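Local structure of ylmH (Streptococcus pneumoniae, 2FPH) at residues E19-K22 with K23-S27; G113-R116 with K117-G120. The protein is a bacterial cell division protein that probably binds nucleic acid, with a putative RNA-binding region of the RRM clan following its N-terminal region. All blocks are in the same frame, centred on the assembly; numbering follows the deposited sequence. Where two conformers were deposited one is given.

Interaction 1: E19-K22 with K23-S27; sequences EWIK and KVEDS
Lys-22 slants its chain across to Asp-26, one helical turn further on, bringing CE to the outer edge of the carboxylate, between the oxygens and near their plane. CE comes closest, with CG and CD behind it also in contact: Lys-22 CE lies 3.2 Å from Asp-26 OD1 and almost as close to OD2. The ammonium itself runs past them, with Lys-22 NZ 4.6 Å from Asp-26 OD1; that separation is too long for a salt bridge and leaves an electrostatic attraction at most. A chi1 of 165° sets CG of Lys-22 beside the carbonyl carbon, and the chain stands out from the helix, bent at chi2, while Asp-26 leans back toward it.

Ile-21 and Glu-25 make the neighbouring i to i+4 pair. Here CG2 of Ile-21 approaches Glu-25 OE2 at 3.7 Å, an apolar methyl beside a carboxylate oxygen and hence a van der Waals contact alone.

Beneath these side chains runs the regular backbone ladder. Lys-23 N, Val-24 N, Glu-25 N and Asp-26 N donate in turn to the carbonyl oxygens of Glu-19, Trp-20, Ile-21 and Lys-22, and the shortest rung joins Asp-26 N to Lys-22 O at 2.8 Å. At the end of the helix Ser-27 folds its hydroxyl back, and Ser-27 OG donates to Lys-23 O at 2.6 Å, a carbonyl that also receives a weak bond from Ser-27 N.

Away from this charged face, Ile-21 and Val-24 are buried and both meet Leu-53; Trp-20, partly exposed, stacks its ring with Phe-31. The arrangement is that of an amphipathic alpha-helix, whose i to i+4 spacing sets Lys-22 and Asp-26 together on the exposed side and whose apolar side packs into the core of the N-terminal region.

Interaction 2: G113-R116 with K117-G120; sequences GIER and KLFG
Ile-114 presents CG2 to two partners: Leu-118 CD1 at 3.9 Å, its side chain crossing that of the isoleucine at about a right angle, and Phe-119 CD1 at 4.0 Å. The Phe-119 ring receives Ile-114 O at its edge, in plane, whereas Arg-116 O lies over one face, displaced toward the rim. A chi1 of 62° sets Phe-119 CG between its own backbone N and carbonyl carbon, folding the ring back beneath the turn.

On the exposed side Arg-116 has two conformers; in the one described here it runs alongside Lys-117 in the same direction. In that conformer Lys-117 CG sits over the centre of the guanidinium, 3.5 Å from Arg-116 CZ, so aliphatic carbon meets the flat group, and the two like-charged ends lie near each other.

What positions these groups is a tight turn. Leu-118 N donates to Glu-115 O at 3.1 Å, nearly straight at N-H (165°) but well above the carbonyl plane, and a weak bond follows from Phe-119 N to Arg-116 O at 3.4 Å.

Further out, Phe-119 packs on His-101 and Ile-104 of helix 97-105 and on Phe-141 of helix 138-144, while Leu-118 pairs through its backbone with Asn-134. This is a short 3-10 turn leading into edge strand 119-123 of the antiparallel sheet in the putative RRM-like RNA-binding region.

From the N terminus, the chain forms interaction 1 within the last turns of helix 11-27 and reaches interaction 2 after the rest of the N-terminal region, strand 85-91 and helix 97-105. The two are in series: each is local to one continuous stretch, neither encloses a long loop, and they neither nest nor cross. Their centres are about 23 Å apart, yet their margins meet, with Trp-20 CH2 4.2 Å from Lys-117 NZ. The loop between strand 31-32 and helix 38-50 offers a second tie, since Trp-20 and Lys-117 both touch Pro-34. Interaction 1 belongs to the N-terminal region of helices and a small antiparallel sheet, interaction 2 to the entrance of strand 119-123; this packing joins them.

Interaction 1: E19-K22 with K23-S27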
loop_
_atom_site.group_PDB
_atom_site.type_symbol
_atom_site.label_atom_id
_atom_site.label_comp_id
_atom_site.label_asym_id
_atom_site.label_seq_id
_atom_site.Cartn_x
_atom_site.Cartn_y
_atom_site.Cartn_z
ATOM N N GLU A 19 -4.614 0.456 17.926
ATOM C CA GLU A 19 -4.838 1.919 17.768
ATOM C C GLU A 19 -5.789 2.196 16.642
ATOM O O GLU A 19 -6.723 3.022 16.762
ATOM C CB GLU A 19 -3.498 2.737 17.646
ATOM C CG GLU A 19 -2.597 2.500 18.872
ATOM C CD GLU A 19 -1.142 2.956 18.762
ATOM O OE1 GLU A 19 -0.517 2.889 17.668
ATOM O OE2 GLU A 19 -0.603 3.370 19.814
ATOM N N TRP A 20 -5.613 1.482 15.530
ATOM C CA TRP A 20 -6.501 1.662 14.379
ATOM C C TRP A 20 -7.921 1.207 14.704
ATOM O O TRP A 20 -8.886 1.870 14.327
ATOM C CB TRP A 20 -5.976 0.922 13.165
ATOM C CG TRP A 20 -4.645 1.476 12.677
ATOM C CD1 TRP A 20 -4.093 2.704 12.932
ATOM C CD2 TRP A 20 -3.675 0.760 11.928
ATOM N NE1 TRP A 20 -2.850 2.824 12.341
ATOM C CE2 TRP A 20 -2.569 1.634 11.711
ATOM C CE3 TRP A 20 -3.630 -0.530 11.393
ATOM C CZ2 TRP A 20 -1.442 1.237 10.989
ATOM C CZ3 TRP A 20 -2.476 -0.906 10.628
ATOM C CH2 TRP A 20 -1.432 -0.047 10.476
ATOM N N ILE A 21 -8.035 0.073 15.353
ATOM C CA ILE A 21 -9.356 -0.409 15.794
ATOM C C ILE A 21 -10.041 0.594 16.707
ATOM O O ILE A 21 -11.184 0.924 16.459
ATOM C CB ILE A 21 -9.200 -1.766 16.448
ATOM C CG1 ILE A 21 -8.941 -2.811 15.348
ATOM C CG2 ILE A 21 -10.386 -2.167 17.276
ATOM C CD1 ILE A 21 -8.556 -4.056 15.872
ATOM N N LYS A 22 -9.298 1.161 17.675
ATOM C CA LYS A 22 -9.844 2.212 18.553
ATOM C C LYS A 22 -10.308 3.448 17.782
ATOM O O LYS A 22 -11.302 4.012 18.141
ATOM C CB LYS A 22 -8.834 2.611 19.625
ATOM C CG LYS A 22 -9.097 3.969 20.408
ATOM C CD LYS A 22 -9.663 3.779 21.795
ATOM C CE LYS A 22 -9.910 5.155 22.531
ATOM N NZ LYS A 22 -9.370 5.207 23.966
ATOM N N LYS A 23 -9.598 3.861 16.733
ATOM C CA LYS A 23 -10.027 4.968 15.896
ATOM C C LYS A 23 -11.419 4.715 15.318
ATOM O O LYS A 23 -12.252 5.640 15.219
ATOM C CB LYS A 23 -9.066 5.160 14.709
ATOM C CG LYS A 23 -7.706 5.762 14.964
ATOM C CD LYS A 23 -7.435 6.349 16.321
ATOM C CE LYS A 23 -7.014 7.852 16.191
ATOM N NZ LYS A 23 -6.292 8.405 17.404
ATOM N N VAL A 24 -11.636 3.486 14.837
ATOM C CA VAL A 24 -12.924 3.136 14.282
ATOM C C VAL A 24 -13.987 3.107 15.360
ATOM O O VAL A 24 -15.117 3.544 15.129
ATOM C CB VAL A 24 -12.909 1.826 13.530
ATOM C CG1 VAL A 24 -14.312 1.513 13.041
ATOM C CG2 VAL A 24 -11.934 1.955 12.340
ATOM N N GLU A 25 -13.634 2.590 16.521
ATOM C CA GLU A 25 -14.583 2.589 17.651
ATOM C C GLU A 25 -14.938 4.038 17.994
ATOM O O GLU A 25 -16.109 4.369 18.245
ATOM C CB GLU A 25 -13.961 1.873 18.830
ATOM C CG GLU A 25 -13.733 0.364 18.592
ATOM C CD GLU A 25 -12.995 -0.393 19.708
ATOM O OE1 GLU A 25 -12.295 0.180 20.584
ATOM O OE2 GLU A 25 -13.098 -1.643 19.714
ATOM N N ASP A 26 -13.944 4.924 17.958
ATOM C CA ASP A 26 -14.173 6.305 18.443
ATOM C C ASP A 26 -15.017 7.089 17.469
ATOM O O ASP A 26 -15.853 7.890 17.871
ATOM C CB ASP A 26 -12.854 7.032 18.572
ATOM C CG ASP A 26 -12.014 6.603 19.770
ATOM O OD1 ASP A 26 -12.477 5.925 20.697
ATOM O OD2 ASP A 26 -10.826 6.995 19.888
ATOM N N SER A 27 -14.866 6.791 16.177
ATOM C CA SER A 27 -15.369 7.647 15.133
ATOM C C SER A 27 -16.622 7.091 14.488
ATOM O O SER A 27 -17.309 7.845 13.801
ATOM C CB SER A 27 -14.312 7.855 14.058
ATOM O OG SER A 27 -13.935 6.624 13.479
#

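Interaction 2: G113-R116 with K117-G120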
loop_
_atom_site.group_PDB
_atom_site.type_symbol
_atom_site.label_atom_id
_atom_site.label_comp_id
_atom_site.label_asym_id
_atom_site.label_seq_id
_atom_site.Cartn_x
_atom_site.Cartn_y
_atom_site.Cartn_z
ATOM N N GLY A 113 12.851 10.817 -0.241
ATOM C CA GLY A 113 12.986 10.064 0.983
ATOM C C GLY A 113 11.587 9.596 1.298
ATOM O O GLY A 113 10.986 10.077 2.246
ATOM N N ILE A 114 11.057 8.691 0.477
ATOM C CA ILE A 114 9.681 8.246 0.640
ATOM C C ILE A 114 9.633 6.929 1.410
ATOM O O ILE A 114 10.171 5.941 0.963
ATOM C CB ILE A 114 8.986 8.057 -0.711
ATOM C CG1 ILE A 114 8.994 9.352 -1.513
ATOM C CG2 ILE A 114 7.531 7.588 -0.490
ATOM C CD1 ILE A 114 8.790 9.119 -2.996
ATOM N N GLU A 115 8.930 6.967 2.535
ATOM C CA GLU A 115 8.688 5.837 3.457
ATOM C C GLU A 115 7.970 4.684 2.727
ATOM O O GLU A 115 7.080 4.929 1.882
ATOM C CB GLU A 115 7.862 6.325 4.677
ATOM C CG GLU A 115 7.723 7.877 4.802
ATOM C CD GLU A 115 6.906 8.426 5.989
ATOM O OE1 GLU A 115 7.392 8.378 7.153
ATOM O OE2 GLU A 115 5.782 8.965 5.763
ATOM N N ARG A 116 8.350 3.443 3.062
ATOM C CA ARG A 116 7.784 2.244 2.470
ATOM C C ARG A 116 6.266 2.232 2.626
ATOM O O ARG A 116 5.576 1.661 1.799
ATOM C CB ARG A 116 8.354 0.948 3.127
ATOM C CG ARG A 116 7.320 0.392 4.165
ATOM C CD ARG A 116 7.809 -0.764 5.053
ATOM N NE ARG A 116 7.010 -0.902 6.289
ATOM C CZ ARG A 116 6.981 -0.013 7.281
ATOM N NH1 ARG A 116 7.706 1.102 7.222
ATOM N NH2 ARG A 116 6.223 -0.232 8.351
ATOM N N LYS A 117 5.762 2.778 3.720
ATOM C CA LYS A 117 4.310 2.695 4.003
ATOM C C LYS A 117 3.427 3.509 3.034
ATOM O O LYS A 117 2.146 3.351 3.049
ATOM C CB LYS A 117 3.975 3.119 5.441
ATOM C CG LYS A 117 4.250 2.067 6.491
ATOM C CD LYS A 117 3.055 1.694 7.361
ATOM C CE LYS A 117 2.845 0.191 7.601
ATOM N NZ LYS A 117 2.510 -0.085 9.057
ATOM N N LEU A 118 4.049 4.381 2.219
ATOM C CA LEU A 118 3.280 5.276 1.304
ATOM C C LEU A 118 3.098 4.664 -0.093
ATOM O O LEU A 118 2.438 5.258 -0.950
ATOM C CB LEU A 118 3.940 6.670 1.100
ATOM C CG LEU A 118 4.119 7.523 2.365
ATOM C CD1 LEU A 118 4.859 8.792 2.011
ATOM C CD2 LEU A 118 2.742 7.811 2.966
ATOM N N PHE A 119 3.657 3.497 -0.312
ATOM C CA PHE A 119 3.517 2.786 -1.575
ATOM C C PHE A 119 3.538 1.299 -1.335
ATOM O O PHE A 119 3.974 0.829 -0.269
ATOM C CB PHE A 119 4.573 3.183 -2.618
ATOM C CG PHE A 119 6.008 2.907 -2.260
ATOM C CD1 PHE A 119 6.703 3.768 -1.415
ATOM C CD2 PHE A 119 6.683 1.791 -2.770
ATOM C CE1 PHE A 119 7.987 3.485 -1.036
ATOM C CE2 PHE A 119 7.993 1.554 -2.435
ATOM C CZ PHE A 119 8.652 2.406 -1.573
ATOM N N GLY A 120 3.086 0.577 -2.345
ATOM C CA GLY A 120 2.981 -0.865 -2.250
ATOM C C GLY A 120 3.969 -1.485 -3.212
ATOM O O GLY A 120 5.156 -1.168 -3.182
#